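Local coordinates for DBF2 kinase activator protein MOB1 (Saccharomyces cerevisiae, PDB 2HJN) that binds and activates the protein kinase DBF2, allowing its phosphorylation by CDC15 in the mitotic exit network of late anaphase, at residues L57-V62 / V200-F205; E73-W78 / G164-V169; Y94-E99 / L193-Q198; Y117-Q122 / L174-R179; C209-A212 / E216-R219. One frame throughout, in Å; residues are numbered along the deposited sequence.

Contact 1. Residues L57-V62 / V200-F205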
# COMPACT_ATOMS: atom_id res chain seq x y z
N LEU A 57 -6.10 17.31 8.31
CA LEU A 57 -6.25 17.25 9.76
C LEU A 57 -7.58 16.53 10.10
O LEU A 57 -7.63 15.71 11.00
CB LEU A 57 -6.24 18.67 10.36
CG LEU A 57 -4.95 19.50 10.24
CD1 LEU A 57 -5.13 20.96 10.73
CD2 LEU A 57 -3.86 18.80 11.03
N GLY A 58 -8.65 16.82 9.36
CA GLY A 58 -9.97 16.21 9.64
C GLY A 58 -10.01 14.71 9.40
O GLY A 58 -10.90 14.00 9.91
N SER A 59 -9.04 14.23 8.60
CA SER A 59 -8.97 12.81 8.17
C SER A 59 -8.73 11.88 9.35
O SER A 59 -9.20 10.74 9.35
CB SER A 59 -7.86 12.62 7.11
OG SER A 59 -6.54 12.51 7.67
N GLU A 60 -8.01 12.42 10.34
CA GLU A 60 -7.63 11.73 11.57
C GLU A 60 -8.80 11.30 12.51
O GLU A 60 -8.64 10.37 13.30
CB GLU A 60 -6.56 12.54 12.30
CG GLU A 60 -5.16 12.61 11.54
CD GLU A 60 -4.40 11.24 11.39
OE1 GLU A 60 -4.96 10.16 11.70
OE2 GLU A 60 -3.22 11.24 10.94
N GLY A 61 -9.97 11.95 12.37
CA GLY A 61 -11.19 11.62 13.12
C GLY A 61 -12.13 10.54 12.52
O GLY A 61 -13.03 10.03 13.22
N VAL A 62 -11.91 10.20 11.24
CA VAL A 62 -12.73 9.22 10.53
C VAL A 62 -12.30 7.78 10.74
O VAL A 62 -12.37 7.26 11.87
N VAL A 200 -1.14 6.24 7.96
CA VAL A 200 0.13 5.79 7.43
C VAL A 200 0.79 6.94 6.62
O VAL A 200 2.02 7.15 6.73
CB VAL A 200 -0.01 4.50 6.57
CG1 VAL A 200 1.33 4.15 5.91
CG2 VAL A 200 -0.44 3.36 7.42
N LEU A 201 0.01 7.66 5.81
CA LEU A 201 0.58 8.76 5.00
C LEU A 201 1.11 9.86 5.92
O LEU A 201 2.24 10.30 5.77
CB LEU A 201 -0.49 9.36 4.04
CG LEU A 201 -0.09 10.60 3.22
CD1 LEU A 201 1.23 10.44 2.45
CD2 LEU A 201 -1.28 11.01 2.24
N ASN A 202 0.27 10.29 6.87
CA ASN A 202 0.61 11.39 7.79
C ASN A 202 1.77 11.03 8.72
O ASN A 202 2.60 11.89 9.02
CB ASN A 202 -0.61 11.87 8.61
CG ASN A 202 -1.69 12.55 7.78
OD1 ASN A 202 -1.49 12.95 6.63
ND2 ASN A 202 -2.89 12.65 8.37
N THR A 203 1.83 9.76 9.13
CA THR A 203 2.94 9.27 9.97
C THR A 203 4.27 9.25 9.25
O THR A 203 5.26 9.72 9.80
CB THR A 203 2.64 7.87 10.64
OG1 THR A 203 1.42 7.96 11.43
CG2 THR A 203 3.79 7.45 11.55
N SER A 204 4.30 8.71 8.02
CA SER A 204 5.52 8.75 7.13
C SER A 204 6.03 10.16 6.89
O SER A 204 7.21 10.46 7.03
CB SER A 204 5.15 8.10 5.77
OG SER A 204 6.22 8.09 4.78
N PHE A 205 5.10 11.04 6.47
CA PHE A 205 5.46 12.42 6.19
C PHE A 205 6.00 13.17 7.43
O PHE A 205 6.97 13.96 7.31
CB PHE A 205 4.22 13.11 5.62
CG PHE A 205 4.43 14.56 5.24
CD1 PHE A 205 5.14 14.89 4.10
CD2 PHE A 205 3.87 15.59 6.01
CE1 PHE A 205 5.35 16.23 3.73
CE2 PHE A 205 4.05 16.96 5.66
CZ PHE A 205 4.78 17.28 4.54
O HOH W 1 -0.78 10.62 11.69
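Glu-60, in the turn-like residues that follow the regular part of helix 49-58, is tied to the early part of helix 198-214 by one charged hydrogen bond, between its carboxylate and the amide of Asn-202. The donor is Asn-202 ND2, 2.9 Å from Glu-60 OE2, and the bond is nearly straight, with 167° at the hydrogen. The two side chains come from opposite directions. OE2 lies close to the plane of the asparagine amide, whereas ND2 sits well above the carboxylate plane, 47° out of it, and the two planes are steeply inclined. The chain of Glu-60 is bent (chi2 -65°), and this turns the carboxylate toward Asn-202.

Glu-60 CA and Asn-202 CA are 9.1 Å apart, so the helical core of the Mob1/phocein fold is bridged at this point by the longer glutamate meeting the shorter asparagine. Asparagine suits the buried end because its amide serves two partners at once: while ND2 gives to Glu-60, Asn-202 OD1 is bonded to the hydroxyl of Tyr-185 on helix 165-187. Replacing it with a leucine would probably leave Glu-60 OE2 without its amide donor and the Tyr-185 hydroxyl without its mate. The glutamate, at the exposed edge, gathers further partners. Its OE1 bonds Thr-199 OG1, and a water donates to Glu-60 OE2 from 2.6 Å, reaching on only weakly to Thr-203 OG1. Ser-59 OG comes to 3.7 Å from Asn-202 ND2, but its hydrogen bond is with the carbonyl oxygen of Thr-56.

Contact 2. Residues E73-W78 / G164-V169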
# COMPACT_ATOMS: atom_id res chain seq x y z
N GLU A 73 27.24 5.83 16.84
CA GLU A 73 26.84 5.47 15.47
C GLU A 73 27.23 6.49 14.42
O GLU A 73 27.36 7.68 14.72
CB GLU A 73 25.37 5.05 15.38
CG GLU A 73 25.15 3.67 16.00
CD GLU A 73 23.82 3.04 15.63
OE1 GLU A 73 23.01 3.70 14.93
OE2 GLU A 73 23.59 1.88 16.05
N ASP A 74 27.47 6.00 13.20
CA ASP A 74 27.97 6.85 12.14
C ASP A 74 26.81 7.62 11.47
O ASP A 74 25.79 7.01 11.11
CB ASP A 74 28.78 6.03 11.13
CG ASP A 74 29.31 6.88 9.98
OD1 ASP A 74 28.93 6.61 8.80
OD2 ASP A 74 30.05 7.86 10.26
N GLU A 75 26.98 8.94 11.32
CA GLU A 75 25.97 9.84 10.78
C GLU A 75 25.57 9.55 9.32
O GLU A 75 24.37 9.51 9.00
CB GLU A 75 26.41 11.31 10.93
CG GLU A 75 25.46 12.32 10.29
CD GLU A 75 25.72 13.77 10.70
OE1 GLU A 75 24.85 14.38 11.36
OE2 GLU A 75 26.76 14.33 10.33
N ASN A 76 26.58 9.38 8.45
CA ASN A 76 26.39 8.90 7.05
C ASN A 76 25.60 7.60 6.96
O ASN A 76 24.73 7.47 6.08
CB ASN A 76 27.74 8.69 6.36
CG ASN A 76 28.42 9.99 6.01
OD1 ASN A 76 27.82 11.08 6.10
ND2 ASN A 76 29.70 9.90 5.63
N GLU A 77 25.93 6.62 7.82
CA GLU A 77 25.21 5.36 7.81
C GLU A 77 23.74 5.52 8.21
O GLU A 77 22.85 4.97 7.55
CB GLU A 77 25.87 4.30 8.67
CG GLU A 77 26.38 3.16 7.86
CD GLU A 77 27.12 2.15 8.67
OE1 GLU A 77 26.47 1.33 9.38
OE2 GLU A 77 28.38 2.18 8.60
N TRP A 78 23.53 6.24 9.31
CA TRP A 78 22.22 6.59 9.83
C TRP A 78 21.39 7.31 8.74
O TRP A 78 20.24 6.92 8.46
CB TRP A 78 22.42 7.46 11.08
CG TRP A 78 21.17 7.83 11.83
CD1 TRP A 78 20.61 9.07 11.92
CD2 TRP A 78 20.34 6.95 12.60
NE1 TRP A 78 19.49 9.02 12.71
CE2 TRP A 78 19.30 7.73 13.14
CE3 TRP A 78 20.39 5.58 12.89
CZ2 TRP A 78 18.30 7.20 13.95
CZ3 TRP A 78 19.40 5.04 13.70
CH2 TRP A 78 18.37 5.84 14.21
N GLY A 164 31.49 14.90 1.02
CA GLY A 164 30.29 15.68 0.69
C GLY A 164 29.01 14.86 0.64
O GLY A 164 27.97 15.35 0.20
N PHE A 165 29.09 13.60 1.05
CA PHE A 165 27.94 12.67 0.99
C PHE A 165 26.62 13.33 1.38
O PHE A 165 25.69 13.28 0.61
CB PHE A 165 28.19 11.42 1.83
CG PHE A 165 27.04 10.41 1.81
CD1 PHE A 165 26.75 9.66 0.64
CD2 PHE A 165 26.30 10.17 2.96
CE1 PHE A 165 25.72 8.72 0.63
CE2 PHE A 165 25.26 9.22 2.96
CZ PHE A 165 24.98 8.50 1.81
N ILE A 166 26.55 13.95 2.55
CA ILE A 166 25.27 14.50 3.02
C ILE A 166 24.75 15.62 2.11
O ILE A 166 23.58 15.68 1.76
CB ILE A 166 25.36 14.98 4.45
CG1 ILE A 166 25.54 13.79 5.35
CG2 ILE A 166 24.07 15.63 4.88
CD1 ILE A 166 26.13 14.14 6.69
N GLN A 167 25.65 16.49 1.67
CA GLN A 167 25.26 17.67 0.89
C GLN A 167 25.03 17.36 -0.56
O GLN A 167 24.12 17.93 -1.19
CB GLN A 167 26.35 18.75 0.99
CG GLN A 167 26.70 19.18 2.45
CD GLN A 167 27.41 18.09 3.26
OE1 GLN A 167 28.28 17.36 2.76
NE2 GLN A 167 27.03 17.99 4.54
N ARG A 168 25.86 16.49 -1.11
CA ARG A 168 25.87 16.21 -2.54
C ARG A 168 24.99 15.02 -2.95
O ARG A 168 24.62 14.89 -4.11
CB ARG A 168 27.27 15.94 -3.00
N VAL A 169 24.71 14.11 -2.01
CA VAL A 169 23.90 12.93 -2.35
C VAL A 169 22.58 12.91 -1.59
O VAL A 169 21.49 12.86 -2.21
CB VAL A 169 24.64 11.61 -2.07
CG1 VAL A 169 23.87 10.41 -2.68
CG2 VAL A 169 26.08 11.62 -2.66
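Asn-76 lies against Phe-165 and Ile-166, and these contacts are made without any hydrogen bond between the two segments. The tight part centres on the amide oxygen. Asn-76 OD1 meets the rim of the phenyl ring 3.6 Å from Phe-165 CD2, near the ring plane, where aromatic C-H groups carry slight positive charge and suit an oxygen. The same OD1 touches Ile-166 CD1 at 3.5 Å. One atom further round the ring, Phe-165 CE2 is 3.6 Å from the carbonyl oxygen Asn-76 O. The ring is buried, with Phe-153 meeting it edge-to-face, so a large apolar residue fits there.

Toward solvent the contact thins out. Glu-75 is extended beyond CG and crosses Ile-166 at about a right angle, its OE2 3.7 Å from Ile-166 CD1. The methyl lies against the acid's flank; Glu-75 is partly exposed, which probably lets its charge keep some water. Further out, Asp-74 serves its own helix: its OD1 accepts from Glu-77 N at 3.2 Å, an N-cap bond that suits a short acid. Helices 75-97 and 165-187 thus begin side by side and run in the same general direction, a pairing that belongs to the helical core of the Mob1/phocein fold.

Contact 3. Residues Y94-E99 / L193-Q198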
# COMPACT_ATOMS: atom_id res chain seq x y z
N TYR A 94 2.74 5.59 -3.17
CA TYR A 94 2.38 5.83 -4.61
C TYR A 94 1.79 4.62 -5.25
O TYR A 94 0.82 4.69 -6.02
CB TYR A 94 3.56 6.41 -5.42
CG TYR A 94 3.13 7.53 -6.33
CD1 TYR A 94 3.29 8.86 -5.95
CD2 TYR A 94 2.54 7.27 -7.57
CE1 TYR A 94 2.87 9.90 -6.77
CE2 TYR A 94 2.13 8.33 -8.43
CZ TYR A 94 2.30 9.63 -8.02
OH TYR A 94 1.92 10.67 -8.82
N GLY A 95 2.32 3.49 -4.89
CA GLY A 95 1.84 2.22 -5.40
C GLY A 95 0.40 1.97 -5.05
O GLY A 95 -0.29 1.32 -5.80
N SER A 96 -0.05 2.42 -3.89
CA SER A 96 -1.44 2.20 -3.48
C SER A 96 -2.46 2.95 -4.36
O SER A 96 -3.61 2.50 -4.56
CB SER A 96 -1.64 2.54 -1.99
OG SER A 96 -1.74 3.94 -1.79
N ILE A 97 -2.04 4.09 -4.91
CA ILE A 97 -2.96 4.92 -5.68
C ILE A 97 -2.58 5.06 -7.17
O ILE A 97 -3.19 5.87 -7.89
CB ILE A 97 -3.21 6.31 -5.01
CG1 ILE A 97 -1.89 7.02 -4.64
CG2 ILE A 97 -4.04 6.12 -3.78
CD1 ILE A 97 -1.28 7.86 -5.72
N THR A 98 -1.60 4.26 -7.61
CA THR A 98 -0.99 4.48 -8.93
C THR A 98 -1.97 4.44 -10.13
O THR A 98 -1.77 5.15 -11.17
CB THR A 98 0.15 3.45 -9.19
OG1 THR A 98 0.79 3.79 -10.41
CG2 THR A 98 -0.39 1.99 -9.31
N GLU A 99 -3.01 3.62 -10.01
CA GLU A 99 -4.02 3.55 -11.08
C GLU A 99 -4.86 4.82 -11.21
O GLU A 99 -5.56 4.96 -12.19
CB GLU A 99 -4.95 2.33 -10.94
CG GLU A 99 -4.31 0.97 -11.15
CD GLU A 99 -5.34 -0.18 -11.01
OE1 GLU A 99 -6.27 -0.27 -11.83
OE2 GLU A 99 -5.25 -0.96 -10.07
N LEU A 193 -7.60 8.26 1.45
CA LEU A 193 -8.73 8.18 2.40
C LEU A 193 -9.67 7.00 2.13
O LEU A 193 -10.04 6.26 3.06
CB LEU A 193 -9.51 9.53 2.33
CG LEU A 193 -10.33 10.06 3.50
CD1 LEU A 193 -9.50 10.12 4.74
CD2 LEU A 193 -10.87 11.47 3.16
N GLU A 194 -10.11 6.84 0.89
CA GLU A 194 -10.87 5.62 0.44
C GLU A 194 -10.24 4.27 0.92
O GLU A 194 -10.96 3.31 1.24
CB GLU A 194 -10.97 5.64 -1.08
CG GLU A 194 -11.84 4.58 -1.75
CD GLU A 194 -11.39 4.20 -3.21
OE1 GLU A 194 -11.51 2.98 -3.51
OE2 GLU A 194 -10.94 5.09 -4.04
N LEU A 195 -8.90 4.22 0.95
CA LEU A 195 -8.16 3.01 1.30
C LEU A 195 -7.73 3.00 2.78
O LEU A 195 -7.02 2.10 3.25
CB LEU A 195 -6.94 2.88 0.38
CG LEU A 195 -7.20 2.65 -1.12
CD1 LEU A 195 -5.90 2.79 -1.92
CD2 LEU A 195 -7.87 1.27 -1.33
N ASN A 196 -8.16 4.03 3.52
CA ASN A 196 -7.90 4.13 4.96
C ASN A 196 -6.39 4.26 5.24
O ASN A 196 -5.89 3.75 6.21
CB ASN A 196 -8.56 2.97 5.77
CG ASN A 196 -10.04 2.76 5.41
OD1 ASN A 196 -10.84 3.71 5.41
ND2 ASN A 196 -10.39 1.51 5.05
N LEU A 197 -5.67 4.99 4.38
CA LEU A 197 -4.21 5.12 4.52
C LEU A 197 -3.79 6.49 5.01
O LEU A 197 -2.61 6.83 4.97
CB LEU A 197 -3.52 4.86 3.18
CG LEU A 197 -3.49 3.40 2.77
CD1 LEU A 197 -3.11 3.24 1.26
CD2 LEU A 197 -2.46 2.73 3.66
N GLN A 198 -4.77 7.28 5.48
CA GLN A 198 -4.48 8.65 5.96
C GLN A 198 -3.46 8.70 7.07
O GLN A 198 -2.58 9.57 7.06
CB GLN A 198 -5.76 9.45 6.35
CG GLN A 198 -6.58 8.79 7.44
CD GLN A 198 -7.78 8.02 6.96
OE1 GLN A 198 -8.92 8.17 7.50
NE2 GLN A 198 -7.57 7.21 5.95
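Ser-96, near the end of helix 75-97, faces two leucines that follow helix 189-194. Its CB lies 3.6 Å from Leu-197 CD1 and, less closely, 4.3 Å from Leu-195 CD1. One bond on, OG comes still nearer to the same methyl, 3.4 Å from Leu-197 CD1. The hydroxyl is turned back between its own N and carbonyl carbon (chi1 78°), where it bonds the carbonyl oxygen of Leu-93 one turn earlier. A small residue that can satisfy its own polar tip in this way suits a wall of leucine methyls. Its main chain takes part as well, Ser-96 O resting 3.5 Å from Leu-195 CD1.

Both leucines owe their places to the turn between two helices. Asn-196 ends the first in a Schellman motif, its positive phi being one that asparagine tolerates better than most residues, and Leu-197 is the N-cap residue of helix 198-214. Toward the zinc site, Ile-97 CG2 packs 4.2 Å from Leu-195 CD1, and the side chain of Ile-97 lies about 6 Å from the bound zinc ion, close to its ligand His-188. Met-92 of the second subunit also packs on both Ser-96 and Leu-197, placing these residues in the homodimer interface.

Contact 4. Residues Y117-Q122 / L174-R179. With SO4 (sulfate ion), chain C.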
# COMPACT_ATOMS: atom_id res chain seq x y z
N TYR A 117 6.65 21.09 -10.92
CA TYR A 117 8.02 20.55 -10.84
C TYR A 117 8.47 19.93 -12.14
O TYR A 117 7.71 19.23 -12.77
CB TYR A 117 8.17 19.53 -9.69
CG TYR A 117 7.70 20.08 -8.37
CD1 TYR A 117 6.51 19.66 -7.81
CD2 TYR A 117 8.43 21.07 -7.71
CE1 TYR A 117 6.07 20.22 -6.57
CE2 TYR A 117 8.04 21.58 -6.50
CZ TYR A 117 6.86 21.17 -5.95
OH TYR A 117 6.46 21.72 -4.75
N LEU A 118 9.72 20.18 -12.51
CA LEU A 118 10.24 19.85 -13.84
C LEU A 118 11.34 18.81 -13.75
O LEU A 118 11.97 18.66 -12.68
CB LEU A 118 10.77 21.13 -14.52
CG LEU A 118 9.94 22.39 -14.54
CD1 LEU A 118 10.75 23.61 -15.09
CD2 LEU A 118 8.67 22.24 -15.33
N TRP A 119 11.56 18.05 -14.84
CA TRP A 119 12.61 16.99 -14.88
C TRP A 119 13.57 17.22 -16.03
O TRP A 119 13.15 17.42 -17.16
CB TRP A 119 11.99 15.57 -15.04
CG TRP A 119 12.96 14.40 -14.83
CD1 TRP A 119 13.49 13.57 -15.79
CD2 TRP A 119 13.55 14.00 -13.60
NE1 TRP A 119 14.33 12.66 -15.21
CE2 TRP A 119 14.40 12.92 -13.86
CE3 TRP A 119 13.42 14.47 -12.27
CZ2 TRP A 119 15.13 12.28 -12.86
CZ3 TRP A 119 14.15 13.83 -11.26
CH2 TRP A 119 15.00 12.75 -11.57
N ALA A 120 14.87 17.18 -15.73
CA ALA A 120 15.91 17.11 -16.77
C ALA A 120 16.24 15.67 -17.10
O ALA A 120 16.69 14.88 -16.24
CB ALA A 120 17.13 17.85 -16.37
N PHE A 121 16.01 15.32 -18.37
CA PHE A 121 16.16 13.96 -18.85
C PHE A 121 17.63 13.60 -19.08
O PHE A 121 18.03 12.48 -18.82
CB PHE A 121 15.35 13.78 -20.16
CG PHE A 121 13.90 13.52 -19.93
CD1 PHE A 121 12.97 14.54 -20.09
CD2 PHE A 121 13.48 12.29 -19.48
CE1 PHE A 121 11.63 14.30 -19.84
CE2 PHE A 121 12.13 12.05 -19.21
CZ PHE A 121 11.21 13.06 -19.40
N GLN A 122 18.42 14.56 -19.58
CA GLN A 122 19.87 14.44 -19.71
C GLN A 122 20.58 15.38 -18.72
O GLN A 122 20.24 16.55 -18.65
CB GLN A 122 20.28 14.78 -21.14
N LEU A 174 16.45 13.82 -0.78
CA LEU A 174 15.36 14.30 0.10
C LEU A 174 14.53 15.42 -0.53
O LEU A 174 13.29 15.36 -0.49
CB LEU A 174 15.89 14.71 1.50
CG LEU A 174 16.09 13.63 2.57
CD1 LEU A 174 16.22 12.20 2.08
CD2 LEU A 174 17.16 13.93 3.61
N ARG A 175 15.19 16.41 -1.16
CA ARG A 175 14.47 17.50 -1.84
C ARG A 175 13.50 16.96 -2.93
O ARG A 175 12.33 17.39 -3.06
CB ARG A 175 15.45 18.50 -2.48
CG ARG A 175 16.04 19.54 -1.59
CD ARG A 175 16.75 20.68 -2.43
NE ARG A 175 17.63 20.24 -3.54
CZ ARG A 175 18.96 20.08 -3.46
NH1 ARG A 175 19.61 20.27 -2.31
NH2 ARG A 175 19.64 19.71 -4.52
N ARG A 176 13.99 16.03 -3.73
CA ARG A 176 13.13 15.38 -4.75
C ARG A 176 11.99 14.48 -4.20
O ARG A 176 10.84 14.56 -4.67
CB ARG A 176 14.03 14.65 -5.75
CG ARG A 176 14.99 15.67 -6.43
CD ARG A 176 15.96 15.00 -7.40
NE ARG A 176 17.06 15.88 -7.78
CZ ARG A 176 17.88 15.66 -8.80
NH1 ARG A 176 17.73 14.58 -9.59
NH2 ARG A 176 18.87 16.52 -9.04
N LEU A 177 12.29 13.62 -3.22
CA LEU A 177 11.25 12.77 -2.64
C LEU A 177 10.11 13.61 -2.05
O LEU A 177 8.93 13.22 -2.15
CB LEU A 177 11.86 11.82 -1.60
CG LEU A 177 12.79 10.72 -2.13
CD1 LEU A 177 13.37 9.84 -0.99
CD2 LEU A 177 12.14 9.84 -3.22
N PHE A 178 10.44 14.76 -1.45
CA PHE A 178 9.38 15.69 -0.95
C PHE A 178 8.36 16.06 -1.99
O PHE A 178 7.19 16.06 -1.67
CB PHE A 178 9.95 16.98 -0.28
CG PHE A 178 8.88 17.83 0.42
CD1 PHE A 178 8.71 17.78 1.80
CD2 PHE A 178 8.07 18.71 -0.33
CE1 PHE A 178 7.73 18.54 2.44
CE2 PHE A 178 7.04 19.47 0.30
CZ PHE A 178 6.88 19.38 1.67
N ARG A 179 8.78 16.40 -3.22
CA ARG A 179 7.87 16.72 -4.34
C ARG A 179 6.82 15.61 -4.60
O ARG A 179 5.74 15.90 -5.09
CB ARG A 179 8.68 16.97 -5.64
CG ARG A 179 9.62 18.22 -5.52
CD ARG A 179 10.61 18.50 -6.64
NE ARG A 179 11.50 19.55 -6.13
CZ ARG A 179 12.77 19.72 -6.45
NH1 ARG A 179 13.34 18.92 -7.33
NH2 ARG A 179 13.47 20.72 -5.90
S SO4 C . 17.15 19.81 -7.36
O1 SO4 C . 17.98 19.17 -6.33
O2 SO4 C . 16.43 20.91 -6.69
O3 SO4 C . 17.92 20.22 -8.52
O4 SO4 C . 16.16 18.93 -7.94
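Three arginines of helix 165-187 converge on one sulfate ion, and two of them, Arg-176 and Arg-179, also lie against the aromatic side chains of Trp-119 and Tyr-117. Such an anion site on the Mob1 helical core is consistent with phosphate recognition, as in related MOB1 proteins, although the sulfate itself probably came from the crystallisation liquor. Arg-179 makes the clearest grip: NH1 bonds sulfate O4 at 2.9 Å and NH2 bonds O2 at 3.1 Å, both nearly straight, a two-pronged hold along the edge of the guanidinium. Arg-175 approaches O1 edge-on, while Arg-176 NE adds a weak bond to O4.

Tyr-117 offers a ring face to the Arg-179 chain, which probably helps to hold it. Arg-179 CG stands 3.7 Å from the ring centroid, only 9° off the normal, a CH-pi contact, and Arg-179 CD comes to 3.5 Å from Tyr-117 CD2. Because the chain is extended from CG to NE (chi2 172°), it runs across the tyrosine and delivers its charged end to the anion. A methionine in its place would probably leave sulfate O2 and O4 without their straightest donors. Arg-176 is held among aromatics too: it makes a cation-pi contact with Trp-142, and its guanidinium stands almost perpendicular to the Trp-119 indole, with NH1 3.8 Å from Trp-119 CH2.

Contact 5. Residues C209-A212 / E216-R219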
# COMPACT_ATOMS: atom_id res chain seq x y z
N CYS A 209 9.78 14.72 7.76
CA CYS A 209 10.00 16.12 8.11
C CYS A 209 10.78 16.31 9.42
O CYS A 209 11.58 17.23 9.49
CB CYS A 209 8.68 16.90 8.18
SG CYS A 209 7.85 17.07 6.56
N LEU A 210 10.52 15.50 10.43
CA LEU A 210 11.30 15.56 11.67
C LEU A 210 12.76 15.17 11.46
O LEU A 210 13.67 15.80 12.03
CB LEU A 210 10.68 14.68 12.77
CG LEU A 210 9.35 15.20 13.30
CD1 LEU A 210 8.64 14.09 14.10
CD2 LEU A 210 9.63 16.45 14.16
N PHE A 211 12.97 14.16 10.62
CA PHE A 211 14.32 13.65 10.30
C PHE A 211 15.14 14.73 9.57
O PHE A 211 16.27 15.03 9.97
CB PHE A 211 14.22 12.34 9.51
CG PHE A 211 15.50 11.58 9.46
CD1 PHE A 211 15.75 10.58 10.39
CD2 PHE A 211 16.44 11.84 8.49
CE1 PHE A 211 16.93 9.88 10.39
CE2 PHE A 211 17.64 11.14 8.47
CZ PHE A 211 17.87 10.16 9.42
N ALA A 212 14.54 15.35 8.55
CA ALA A 212 15.15 16.48 7.88
C ALA A 212 15.47 17.67 8.80
O ALA A 212 16.49 18.34 8.60
CB ALA A 212 14.28 16.93 6.73
N GLU A 216 19.16 19.34 9.65
CA GLU A 216 19.05 20.49 8.73
C GLU A 216 19.15 20.20 7.23
O GLU A 216 19.70 20.99 6.47
CB GLU A 216 19.88 21.76 9.14
CG GLU A 216 20.73 21.75 10.38
CD GLU A 216 21.67 23.00 10.45
OE1 GLU A 216 21.18 24.12 10.75
OE2 GLU A 216 22.89 22.85 10.17
N LEU A 217 18.58 19.08 6.80
CA LEU A 217 18.61 18.65 5.41
C LEU A 217 17.63 19.47 4.54
O LEU A 217 17.89 19.76 3.37
CB LEU A 217 18.32 17.13 5.32
CG LEU A 217 19.19 16.25 6.25
CD1 LEU A 217 18.70 14.81 6.39
CD2 LEU A 217 20.63 16.28 5.85
N LEU A 218 16.50 19.83 5.13
CA LEU A 218 15.46 20.59 4.43
C LEU A 218 15.11 21.81 5.22
O LEU A 218 15.06 21.79 6.46
CB LEU A 218 14.17 19.77 4.26
CG LEU A 218 14.16 18.63 3.26
CD1 LEU A 218 12.71 18.19 3.11
CD2 LEU A 218 14.74 19.02 1.88
N ARG A 219 14.85 22.86 4.47
CA ARG A 219 14.55 24.15 5.03
C ARG A 219 13.13 24.49 4.63
O ARG A 219 12.61 23.94 3.64
CB ARG A 219 15.56 25.18 4.51
CG ARG A 219 15.57 25.34 3.00
CD ARG A 219 16.96 25.73 2.49
NE ARG A 219 17.33 27.05 2.99
CZ ARG A 219 17.00 28.20 2.40
NH1 ARG A 219 16.29 28.21 1.27
NH2 ARG A 219 17.39 29.35 2.96
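The methyl of Ala-212 sits against Leu-218, with CB to CB at 3.8 Å and Ala-212 CB to Leu-218 CG at 3.9 Å. A side chain as small as alanine's suits so close an approach of the loop to the helix it has just left. Beside it, Ala-212 CB and Leu-217 CB are 4.3 Å apart. Leu-217 then reaches across the last turns of the helix, its CD1 coming to 4.3 Å from Phe-211 CD2. With CG beside its own backbone N (chi1 -51°), the branch is directed to Ala-212 and Phe-211. Around this apolar centre, Leu-217 also packs on Leu-79, Ile-166 and Leu-174, and the Phe-211 ring stacks with His-82.

Outward, the backbone takes over. Leu-217 N donates to Ala-212 O at 2.9 Å, lying in the carbonyl plane, and Glu-216 N turns to the carbonyl oxygen of Gln-213. These are the two bonds of a Schellman motif ending helix 198-214, with Glu-216 as the C-prime residue. Its positive phi (50°) is a conformation glycine adopts more readily, but the exposed site at least gives the carboxylate access to water. At the far edge, Arg-219 N bonds the side chain of Asp-222.

In a Schellman motif the residue after C-prime commonly packs on the last helical turn, as Leu-217 does on Ala-212. Backbone bonding and leucine burial probably act together to end the helix and send the chain back over the core.

Helix 165-187 runs through the middle of the set: contact 2 uses its start and contact 4 its middle, their centres about 20 Å apart. Contacts 2 and 3, whose centres are about 32 Å apart, lie at the two ends of helix 75-97, and helix 198-214 carries contact 1 and then contact 5. Along the chain, contacts 2, 3 and 4 all fall between the two segments of contact 1, whereas contact 5 closes last and locally. Contacts 1 and 3 touch; Leu-217 of contact 5 touches both contacts 2 and 4, and Leu-218 touches contact 4. Distant parts of the sequence thus share one helical core, with the zinc and dimer side near contact 3 and the anion site at contact 4.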